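Local structure of glucose-6-phosphate 1-dehydrogenase (Kluyveromyces lactis, 7E6I) at residues R180-L185 and M242-L247; E269-L274 and F430-E435; K381-T386 and N393-L398. The protein catalyses the NADP+-dependent oxidation of glucose 6-phosphate to 6-phosphogluconolactone, the first and rate-limiting step of the oxidative pentose phosphate pathway. All blocks are in the same frame, centred on the assembly; numbering follows the deposited sequence.

Interaction 1. Residues R180-L185 and M242-L247. With BG6 (6-O-phosphono-beta-D-glucopyranose), chain B.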
loop_
_atom_site.group_PDB
_atom_site.type_symbol
_atom_site.label_atom_id
_atom_site.label_comp_id
_atom_site.label_asym_id
_atom_site.label_seq_id
_atom_site.Cartn_x
_atom_site.Cartn_y
_atom_site.Cartn_z
ATOM N N ARG A 180 4.115 -8.428 -6.758
ATOM C CA ARG A 180 3.390 -7.192 -7.033
ATOM C C ARG A 180 3.239 -6.388 -5.752
ATOM O O ARG A 180 2.695 -6.875 -4.759
ATOM C CB ARG A 180 2.007 -7.478 -7.619
ATOM C CG ARG A 180 1.987 -8.072 -9.016
ATOM C CD ARG A 180 0.546 -8.210 -9.497
ATOM N NE ARG A 180 0.388 -9.173 -10.580
ATOM C CZ ARG A 180 0.423 -10.498 -10.425
ATOM N NH1 ARG A 180 0.606 -11.021 -9.226
ATOM N NH2 ARG A 180 0.263 -11.305 -11.470
ATOM N N ILE A 181 3.673 -5.147 -5.795
ATOM C CA ILE A 181 3.772 -4.315 -4.612
ATOM C C ILE A 181 2.576 -3.379 -4.525
ATOM O O ILE A 181 2.252 -2.662 -5.488
ATOM C CB ILE A 181 5.085 -3.520 -4.608
ATOM C CG1 ILE A 181 6.223 -4.403 -4.102
ATOM C CG2 ILE A 181 4.941 -2.250 -3.747
ATOM C CD1 ILE A 181 7.512 -3.634 -3.878
ATOM N N ASP A 182 1.909 -3.416 -3.367
ATOM C CA ASP A 182 1.142 -2.306 -2.806
ATOM C C ASP A 182 1.899 -1.906 -1.545
ATOM O O ASP A 182 1.990 -2.697 -0.598
ATOM C CB ASP A 182 -0.291 -2.747 -2.507
ATOM C CG ASP A 182 -1.175 -1.611 -2.008
ATOM O OD1 ASP A 182 -0.742 -0.842 -1.108
ATOM O OD2 ASP A 182 -2.323 -1.507 -2.509
ATOM N N HIS A 183 2.492 -0.706 -1.535
ATOM C CA HIS A 183 3.469 -0.430 -0.478
ATOM C C HIS A 183 2.832 -0.321 0.907
ATOM O O HIS A 183 3.542 -0.458 1.905
ATOM C CB HIS A 183 4.291 0.826 -0.806
ATOM C CG HIS A 183 3.606 2.124 -0.490
ATOM N ND1 HIS A 183 2.740 2.750 -1.369
ATOM C CD2 HIS A 183 3.686 2.932 0.598
ATOM C CE1 HIS A 183 2.303 3.874 -0.825
ATOM N NE2 HIS A 183 2.864 4.011 0.367
ATOM N N TYR A 184 1.513 -0.128 1.000
ATOM C CA TYR A 184 0.872 -0.148 2.317
ATOM C C TYR A 184 1.107 -1.465 3.045
ATOM O O TYR A 184 1.253 -1.480 4.278
ATOM C CB TYR A 184 -0.625 0.114 2.185
ATOM C CG TYR A 184 -0.966 1.576 2.295
ATOM C CD1 TYR A 184 -0.247 2.533 1.567
ATOM C CD2 TYR A 184 -1.984 2.011 3.138
ATOM C CE1 TYR A 184 -0.547 3.882 1.670
ATOM C CE2 TYR A 184 -2.293 3.350 3.250
ATOM C CZ TYR A 184 -1.579 4.283 2.513
ATOM O OH TYR A 184 -1.892 5.622 2.631
ATOM N N LEU A 185 1.156 -2.578 2.306
ATOM C CA LEU A 185 1.412 -3.893 2.864
ATOM C C LEU A 185 2.794 -4.004 3.496
ATOM O O LEU A 185 3.078 -5.028 4.128
ATOM C CB LEU A 185 1.237 -4.950 1.774
ATOM C CG LEU A 185 -0.174 -5.061 1.190
ATOM C CD1 LEU A 185 -0.281 -6.251 0.251
ATOM C CD2 LEU A 185 -1.189 -5.186 2.303
ATOM N N MET A 242 -7.910 4.201 -3.027
ATOM C CA MET A 242 -8.996 3.408 -2.453
ATOM C C MET A 242 -9.074 2.010 -3.065
ATOM O O MET A 242 -9.173 1.023 -2.328
ATOM C CB MET A 242 -10.335 4.139 -2.600
ATOM C CG MET A 242 -10.273 5.604 -2.160
ATOM S SD MET A 242 -11.874 6.467 -2.091
ATOM C CE MET A 242 -12.783 5.383 -0.980
ATOM N N GLN A 243 -9.029 1.915 -4.401
ATOM C CA GLN A 243 -9.015 0.619 -5.079
ATOM C C GLN A 243 -7.830 -0.258 -4.642
ATOM O O GLN A 243 -7.893 -1.485 -4.756
ATOM C CB GLN A 243 -8.979 0.850 -6.599
ATOM C CG GLN A 243 -9.010 -0.407 -7.490
ATOM C CD GLN A 243 -7.635 -1.050 -7.679
ATOM O OE1 GLN A 243 -6.595 -0.408 -7.497
ATOM N NE2 GLN A 243 -7.631 -2.337 -8.012
ATOM N N ASN A 244 -6.734 0.343 -4.172
ATOM C CA ASN A 244 -5.564 -0.449 -3.813
ATOM C C ASN A 244 -5.267 -0.367 -2.316
ATOM O O ASN A 244 -5.660 -1.271 -1.575
ATOM C CB ASN A 244 -4.342 -0.008 -4.632
ATOM C CG ASN A 244 -4.365 1.466 -4.951
ATOM O OD1 ASN A 244 -3.942 2.292 -4.147
ATOM N ND2 ASN A 244 -4.847 1.806 -6.127
ATOM N N HIS A 245 -4.584 0.690 -1.857
ATOM C CA HIS A 245 -4.148 0.767 -0.460
ATOM C C HIS A 245 -5.287 0.506 0.516
ATOM O O HIS A 245 -5.216 -0.405 1.352
ATOM C CB HIS A 245 -3.540 2.139 -0.167
ATOM C CG HIS A 245 -2.415 2.504 -1.077
ATOM N ND1 HIS A 245 -1.504 1.577 -1.542
ATOM C CD2 HIS A 245 -2.061 3.689 -1.623
ATOM C CE1 HIS A 245 -0.627 2.182 -2.321
ATOM N NE2 HIS A 245 -0.944 3.463 -2.391
ATOM N N LEU A 246 -6.347 1.320 0.445
ATOM C CA LEU A 246 -7.410 1.204 1.438
ATOM C C LEU A 246 -8.128 -0.140 1.332
ATOM O O LEU A 246 -8.490 -0.739 2.354
ATOM C CB LEU A 246 -8.387 2.374 1.287
ATOM C CG LEU A 246 -7.818 3.783 1.578
ATOM C CD1 LEU A 246 -8.913 4.756 1.995
ATOM C CD2 LEU A 246 -6.708 3.724 2.653
ATOM N N LEU A 247 -8.348 -0.633 0.110
ATOM C CA LEU A 247 -8.979 -1.939 -0.039
ATOM C C LEU A 247 -8.118 -3.032 0.580
ATOM O O LEU A 247 -8.637 -3.954 1.219
ATOM C CB LEU A 247 -9.251 -2.240 -1.510
ATOM C CG LEU A 247 -10.029 -3.538 -1.758
ATOM C CD1 LEU A 247 -11.335 -3.530 -0.953
ATOM C CD2 LEU A 247 -10.311 -3.743 -3.247
HETATM C C1 BG6 B . 0.283 6.762 -3.707
HETATM C C2 BG6 B . -0.717 7.774 -4.263
HETATM O O1 BG6 B . 0.014 5.469 -4.078
HETATM O O5 BG6 B . 0.238 6.804 -2.208
HETATM C C3 BG6 B . -0.455 9.144 -3.742
HETATM O O2 BG6 B . -0.697 7.794 -5.697
HETATM C C4 BG6 B . -0.519 9.175 -2.250
HETATM O O3 BG6 B . -1.455 10.073 -4.240
HETATM C C5 BG6 B . 0.453 8.158 -1.650
HETATM O O4 BG6 B . -0.213 10.503 -1.806
HETATM C C6 BG6 B . 0.315 8.014 -0.159
HETATM O O6 BG6 B . 1.250 7.041 0.270
HETATM P P BG6 B . 1.915 7.213 1.782
HETATM O O1P BG6 B . 0.683 7.336 2.658
HETATM O O2P BG6 B . 2.773 8.450 1.795
HETATM O O3P BG6 B . 2.791 6.029 2.188
#

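Interaction 2. Residues E269-L274 and F430-E435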
loop_
_atom_site.group_PDB
_atom_site.type_symbol
_atom_site.label_atom_id
_atom_site.label_comp_id
_atom_site.label_asym_id
_atom_site.label_seq_id
_atom_site.Cartn_x
_atom_site.Cartn_y
_atom_site.Cartn_z
ATOM N N GLU A 269 -7.325 -16.131 1.763
ATOM C CA GLU A 269 -8.389 -15.542 2.569
ATOM C C GLU A 269 -8.704 -14.118 2.117
ATOM O O GLU A 269 -9.866 -13.695 2.175
ATOM C CB GLU A 269 -8.014 -15.569 4.047
ATOM C CG GLU A 269 -7.866 -16.974 4.633
ATOM C CD GLU A 269 -9.084 -17.869 4.412
ATOM O OE1 GLU A 269 -10.228 -17.364 4.425
ATOM O OE2 GLU A 269 -8.909 -19.091 4.244
ATOM N N LYS A 270 -7.696 -13.374 1.647
ATOM C CA LYS A 270 -7.963 -12.054 1.092
ATOM C C LYS A 270 -8.848 -12.156 -0.154
ATOM O O LYS A 270 -9.880 -11.475 -0.254
ATOM C CB LYS A 270 -6.650 -11.342 0.798
ATOM C CG LYS A 270 -5.867 -11.002 2.053
ATOM C CD LYS A 270 -4.443 -10.606 1.718
ATOM C CE LYS A 270 -4.356 -9.148 1.361
ATOM N NZ LYS A 270 -3.043 -8.704 0.795
ATOM N N VAL A 271 -8.485 -13.040 -1.090
ATOM C CA VAL A 271 -9.312 -13.263 -2.267
ATOM C C VAL A 271 -10.713 -13.688 -1.853
ATOM O O VAL A 271 -11.715 -13.207 -2.398
ATOM C CB VAL A 271 -8.655 -14.303 -3.199
ATOM C CG1 VAL A 271 -9.581 -14.620 -4.373
ATOM C CG2 VAL A 271 -7.298 -13.796 -3.705
ATOM N N LYS A 272 -10.805 -14.574 -0.864
ATOM C CA LYS A 272 -12.100 -15.095 -0.435
ATOM C C LYS A 272 -13.021 -13.986 0.059
ATOM O O LYS A 272 -14.209 -13.969 -0.274
ATOM C CB LYS A 272 -11.926 -16.155 0.656
ATOM C CG LYS A 272 -13.265 -16.783 1.041
ATOM C CD LYS A 272 -13.101 -18.068 1.809
ATOM C CE LYS A 272 -14.173 -18.207 2.874
ATOM N NZ LYS A 272 -14.231 -19.596 3.427
ATOM N N VAL A 273 -12.514 -13.070 0.894
ATOM C CA VAL A 273 -13.427 -12.052 1.395
ATOM C C VAL A 273 -13.761 -11.055 0.275
ATOM O O VAL A 273 -14.899 -10.569 0.183
ATOM C CB VAL A 273 -12.863 -11.368 2.664
ATOM C CG1 VAL A 273 -11.659 -10.440 2.351
ATOM C CG2 VAL A 273 -13.956 -10.593 3.358
ATOM N N LEU A 274 -12.799 -10.767 -0.610
ATOM C CA LEU A 274 -13.081 -9.919 -1.761
ATOM C C LEU A 274 -14.274 -10.441 -2.555
ATOM O O LEU A 274 -15.160 -9.674 -2.936
ATOM C CB LEU A 274 -11.844 -9.825 -2.650
ATOM C CG LEU A 274 -10.781 -8.836 -2.176
ATOM C CD1 LEU A 274 -9.497 -8.942 -3.009
ATOM C CD2 LEU A 274 -11.335 -7.412 -2.175
ATOM N N PHE A 430 2.272 -9.257 -0.855
ATOM C CA PHE A 430 2.237 -8.875 -2.259
ATOM C C PHE A 430 0.916 -9.321 -2.877
ATOM O O PHE A 430 0.297 -10.283 -2.415
ATOM C CB PHE A 430 3.419 -9.468 -3.016
ATOM C CG PHE A 430 4.754 -9.086 -2.444
ATOM C CD1 PHE A 430 5.313 -9.812 -1.404
ATOM C CD2 PHE A 430 5.450 -8.004 -2.950
ATOM C CE1 PHE A 430 6.546 -9.447 -0.880
ATOM C CE2 PHE A 430 6.679 -7.642 -2.441
ATOM C CZ PHE A 430 7.234 -8.355 -1.410
ATOM N N VAL A 431 0.489 -8.608 -3.929
ATOM C CA VAL A 431 -0.820 -8.814 -4.534
ATOM C C VAL A 431 -0.755 -9.987 -5.492
ATOM O O VAL A 431 0.160 -10.089 -6.320
ATOM C CB VAL A 431 -1.297 -7.544 -5.268
ATOM C CG1 VAL A 431 -2.770 -7.661 -5.574
ATOM C CG2 VAL A 431 -1.009 -6.275 -4.451
ATOM N N ARG A 432 -1.746 -10.862 -5.404
ATOM C CA ARG A 432 -1.868 -11.994 -6.309
ATOM C C ARG A 432 -2.788 -11.643 -7.479
ATOM O O ARG A 432 -3.582 -10.696 -7.415
ATOM C CB ARG A 432 -2.388 -13.223 -5.560
ATOM C CG ARG A 432 -1.997 -14.532 -6.192
ATOM C CD ARG A 432 -2.251 -15.683 -5.234
ATOM N NE ARG A 432 -3.671 -15.980 -5.080
ATOM C CZ ARG A 432 -4.145 -16.748 -4.102
ATOM N NH1 ARG A 432 -3.308 -17.275 -3.206
ATOM N NH2 ARG A 432 -5.448 -16.988 -4.007
ATOM N N ASP A 433 -2.680 -12.429 -8.552
ATOM C CA ASP A 433 -3.397 -12.093 -9.779
ATOM C C ASP A 433 -4.918 -12.170 -9.601
ATOM O O ASP A 433 -5.645 -11.307 -10.116
ATOM C CB ASP A 433 -2.929 -12.988 -10.930
ATOM C CG ASP A 433 -3.164 -14.467 -10.660
ATOM O OD1 ASP A 433 -2.907 -14.915 -9.521
ATOM O OD2 ASP A 433 -3.588 -15.189 -11.588
ATOM N N ASP A 434 -5.429 -13.172 -8.868
ATOM C CA ASP A 434 -6.876 -13.213 -8.642
ATOM C C ASP A 434 -7.326 -12.090 -7.715
ATOM O O ASP A 434 -8.420 -11.529 -7.898
ATOM C CB ASP A 434 -7.327 -14.578 -8.096
ATOM C CG ASP A 434 -6.546 -15.044 -6.853
ATOM O OD1 ASP A 434 -5.531 -14.419 -6.473
ATOM O OD2 ASP A 434 -6.951 -16.078 -6.259
ATOM N N GLU A 435 -6.487 -11.741 -6.741
ATOM C CA GLU A 435 -6.732 -10.581 -5.893
ATOM C C GLU A 435 -6.900 -9.315 -6.732
ATOM O O GLU A 435 -7.831 -8.523 -6.527
ATOM C CB GLU A 435 -5.560 -10.444 -4.923
ATOM C CG GLU A 435 -5.722 -9.462 -3.805
ATOM C CD GLU A 435 -4.487 -9.438 -2.893
ATOM O OE1 GLU A 435 -3.519 -10.203 -3.147
ATOM O OE2 GLU A 435 -4.481 -8.657 -1.917
HETATM O O HOH W 1 -1.870 -10.294 -0.793
#

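Interaction 3. Residues K381-T386 and N393-L398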
loop_
_atom_site.group_PDB
_atom_site.type_symbol
_atom_site.label_atom_id
_atom_site.label_comp_id
_atom_site.label_asym_id
_atom_site.label_seq_id
_atom_site.Cartn_x
_atom_site.Cartn_y
_atom_site.Cartn_z
ATOM N N LYS A 381 -11.676 3.007 23.348
ATOM C CA LYS A 381 -12.622 3.708 24.191
ATOM C C LYS A 381 -13.281 2.680 25.105
ATOM O O LYS A 381 -13.907 1.726 24.622
ATOM C CB LYS A 381 -13.640 4.433 23.321
ATOM C CG LYS A 381 -14.526 5.385 24.080
ATOM C CD LYS A 381 -15.123 6.388 23.153
ATOM C CE LYS A 381 -16.310 7.046 23.763
ATOM N NZ LYS A 381 -17.251 7.407 22.691
ATOM N N CYS A 382 -13.115 2.847 26.415
ATOM C CA CYS A 382 -13.587 1.864 27.380
ATOM C C CYS A 382 -14.458 2.539 28.429
ATOM O O CYS A 382 -14.548 3.768 28.512
ATOM C CB CYS A 382 -12.431 1.134 28.069
ATOM S SG CYS A 382 -11.358 0.212 26.940
ATOM N N ASN A 383 -15.087 1.703 29.242
ATOM C CA ASN A 383 -16.008 2.134 30.274
ATOM C C ASN A 383 -15.560 1.564 31.602
ATOM O O ASN A 383 -15.007 0.464 31.667
ATOM C CB ASN A 383 -17.426 1.681 29.957
ATOM C CG ASN A 383 -18.018 2.456 28.816
ATOM O OD1 ASN A 383 -18.021 3.689 28.844
ATOM N ND2 ASN A 383 -18.486 1.754 27.785
ATOM N N ALA A 384 -15.794 2.322 32.659
ATOM C CA ALA A 384 -15.350 1.880 33.969
ATOM C C ALA A 384 -16.110 2.667 35.013
ATOM O O ALA A 384 -16.518 3.809 34.777
ATOM C CB ALA A 384 -13.837 2.058 34.155
ATOM N N LYS A 385 -16.313 2.031 36.157
ATOM C CA LYS A 385 -16.898 2.715 37.293
ATOM C C LYS A 385 -15.994 3.855 37.762
ATOM O O LYS A 385 -14.770 3.719 37.830
ATOM C CB LYS A 385 -17.139 1.725 38.425
ATOM C CG LYS A 385 -18.157 2.203 39.443
ATOM C CD LYS A 385 -18.059 1.412 40.733
ATOM C CE LYS A 385 -16.935 1.958 41.619
ATOM N NZ LYS A 385 -17.465 2.917 42.611
ATOM N N THR A 386 -16.608 4.984 38.072
ATOM C CA THR A 386 -15.888 6.065 38.731
ATOM C C THR A 386 -15.307 5.585 40.058
ATOM O O THR A 386 -16.037 5.009 40.879
ATOM C CB THR A 386 -16.812 7.249 38.975
ATOM O OG1 THR A 386 -17.533 7.545 37.771
ATOM C CG2 THR A 386 -15.994 8.461 39.391
ATOM N N ASN A 393 -20.628 5.816 35.464
ATOM C CA ASN A 393 -19.666 5.415 34.459
ATOM C C ASN A 393 -18.808 6.605 34.075
ATOM O O ASN A 393 -19.294 7.731 33.971
ATOM C CB ASN A 393 -20.358 4.873 33.217
ATOM C CG ASN A 393 -19.368 4.437 32.142
ATOM O OD1 ASN A 393 -18.714 3.417 32.284
ATOM N ND2 ASN A 393 -19.268 5.195 31.064
ATOM N N GLN A 394 -17.535 6.357 33.856
ATOM C CA GLN A 394 -16.748 7.290 33.089
ATOM C C GLN A 394 -16.038 6.533 31.991
ATOM O O GLN A 394 -15.649 5.372 32.161
ATOM C CB GLN A 394 -15.772 8.036 33.964
ATOM C CG GLN A 394 -14.936 7.131 34.866
ATOM C CD GLN A 394 -13.930 7.943 35.666
ATOM O OE1 GLN A 394 -14.222 9.025 36.112
ATOM N NE2 GLN A 394 -12.732 7.451 35.777
ATOM N N THR A 395 -15.927 7.186 30.849
ATOM C CA THR A 395 -15.325 6.576 29.693
ATOM C C THR A 395 -13.845 6.898 29.693
ATOM O O THR A 395 -13.432 8.020 29.984
ATOM C CB THR A 395 -16.007 7.059 28.423
ATOM O OG1 THR A 395 -15.450 8.309 28.038
ATOM C CG2 THR A 395 -17.453 7.272 28.709
ATOM N N THR A 396 -13.056 5.883 29.397
ATOM C CA THR A 396 -11.613 5.920 29.506
ATOM C C THR A 396 -11.036 5.622 28.133
ATOM O O THR A 396 -11.488 4.689 27.463
ATOM C CB THR A 396 -11.154 4.875 30.516
ATOM O OG1 THR A 396 -11.661 5.224 31.811
ATOM C CG2 THR A 396 -9.634 4.780 30.538
ATOM N N GLU A 397 -10.068 6.429 27.707
ATOM C CA GLU A 397 -9.289 6.156 26.506
ATOM C C GLU A 397 -8.011 5.428 26.898
ATOM O O GLU A 397 -7.161 5.997 27.583
ATOM C CB GLU A 397 -8.946 7.451 25.780
ATOM C CG GLU A 397 -9.554 7.571 24.404
ATOM C CD GLU A 397 -8.990 8.743 23.625
ATOM O OE1 GLU A 397 -9.697 9.773 23.511
ATOM O OE2 GLU A 397 -7.837 8.628 23.135
ATOM N N LEU A 398 -7.867 4.179 26.460
ATOM C CA LEU A 398 -6.640 3.430 26.684
ATOM C C LEU A 398 -5.677 3.662 25.529
ATOM O O LEU A 398 -6.045 3.499 24.364
ATOM C CB LEU A 398 -6.939 1.942 26.840
ATOM C CG LEU A 398 -7.684 1.567 28.127
ATOM C CD1 LEU A 398 -7.600 0.051 28.388
ATOM C CD2 LEU A 398 -7.166 2.380 29.322
#

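Interaction 1. Residues R180-L185 and M242-L247
Tyr-184 and His-245 mark the nearest approach of the two backbones, their CA atoms 5.8 Å apart. Residues 180-185 leave the end of strand 178-181, turn at Asp-182 and enter a 3-10 segment; 242-247 belongs to helix 236-254, which is kinked here and widens into a pi-type turn. The imidazole of His-245 bridges the two. Tyr-184 lies against one of its faces in an offset stack, centroids 4.2 Å apart and planes within 7° of each other, with His-245 CB over the centre of the phenol ring. Asn-244 OD1 sits above the opposite face and accepts from His-245 N. The rotation of the imidazole is set by Asp-182, whose CG stands anti to its own N (chi1 -176°) and delivers OD1 to His-245 ND1 at 2.6 Å. That bond lies in the ring plane but meets OD1 from above the carboxylate. The same oxygen accepts from Tyr-184 N at 3.2 Å, an Asx turn. This is the sugar-phosphate pocket, built where the Rossmann-type coenzyme domain meets the C-terminal domain. His-245, probably the proton acceptor as in related enzymes, is hydrogen-bonded through NE2 to O1 of the bound glucose 6-phosphate at 2.8 Å. At the other end of the ligand His-183 NE2 donates to phosphate O3P at 2.7 Å, in a nearly straight bond, and Lys-153, Lys-187 and Gln-373 also hydrogen-bond to the ligand.

Interaction 2. Residues E269-L274 and F430-E435
Val-271 drives both of its methyls into the side chain of Asp-434, the closely packed part of the contact, at its partly exposed side: Val-271 CG2 is 3.3 Å from Asp-434 OD1, and Val-271 CG1 is 3.5 Å from Asp-434 OD2. Asp-434 is in turn gripped side-on by Arg-432, NE to OD1 and NH2 to OD2, the latter bond at 2.9 Å and on the syn lone pair. A bend at chi3 (73°) folds the guanidinium back onto this carboxylate; its NH1 and NH2 also form salt bridges with Glu-264 and Asp-268 of helix 263-276. With an alanine in place of Asp-434, Arg-432 would probably lose the two-pronged grip of its NE and NH2, and a gap would open beside the Val-271 methyls. Packing is sparser around Leu-274, where CD1 touches Glu-435 CG at 3.9 Å. On the buried side, Lys-270 NZ forms a salt bridge with Glu-435 OE2, 3.1 Å long and met syn, and Gln-248 bonds to both ends. Glu-435 OE1 accepts from Arg-432 N at 2.9 Å, tying the carboxylate to the N-cap residue of helix 433-451, and a water links Lys-270 NZ, Glu-435 OE1 and Phe-430 O. Because Lys-270 and Glu-435 face each other and share Gln-248, the buried pair is likely to stay ionised, and polar bonds do much to join the helices.

Interaction 3. Residues K381-T386 and N393-L398
Cys-382 and Thr-396 form a hydrogen-bonded antiparallel pair, each backbone N reaching the other's O at 2.7 Å. The two bonds differ in approach: Cys-382 N meets Thr-396 O almost in line with its carbonyl, whereas Thr-396 N comes to Cys-382 O from above the carbonyl plane. Two residues on, Ala-384 and Gln-394 repeat the pairing, with Gln-394 N to Ala-384 O at 2.9 Å and the return bond from Ala-384 N to Gln-394 O at 3.1 Å. Between these pairs, Asn-383 and Thr-395 form a non-hydrogen-bonded pair whose side chains share a face with Lys-381 and Glu-397. On that face Asn-393 ND2 donates to Asn-383 OD1 at 3.0 Å, from above the carbonyl plane, with the two amides turned 62° against each other. The torsion of Asn-393, CG opposite its N (chi1 -180°), carries the amide across to the neighbouring strand, where its OD1 also takes a weak bond from Ala-384 N. Asn-383 is steadied in turn by Pro-364, whose O accepts from ND2. On the other face Cys-382 SG rests on Leu-398 CD1 at 4.0 Å, and near the turn Thr-386 CG2 lies across Gln-394 OE1 at 3.8 Å. Farther out, Thr-386 OG1 bonds to Glu-392 O, and Lys-385 NZ bonds to Gly-388 O and Ala-390 O, so that both reach backbone oxygens of the connecting loop. The whole is a twisted beta hairpin, its second strand lying at the edge of the large mixed sheet of the C-terminal domain; Lys-381 probably contributes to a second NADP+ site, as in relatives.

In the fold
Along the chain, interaction 1 closes first: the segment that leaves the last strand of the coenzyme domain's parallel sheet meets helix 236-254 after 56 residues. Helix 263-276 comes next and opens interaction 2, a much longer loop that shuts only at 430-435, at the start of helix 433-451. Interaction 3 is nested within that loop, a local hairpin at one end of the mixed sheet, with its centre about 38 Å from that of interaction 2. Interactions 1 and 2 are neighbours, centres about 12 Å apart, and probably share a hydrogen bond from Val-431 N to Arg-180 O. Interaction 1 joins the two domains at the substrate; beside it, interaction 2 packs helix 263-276 against helix 433-451.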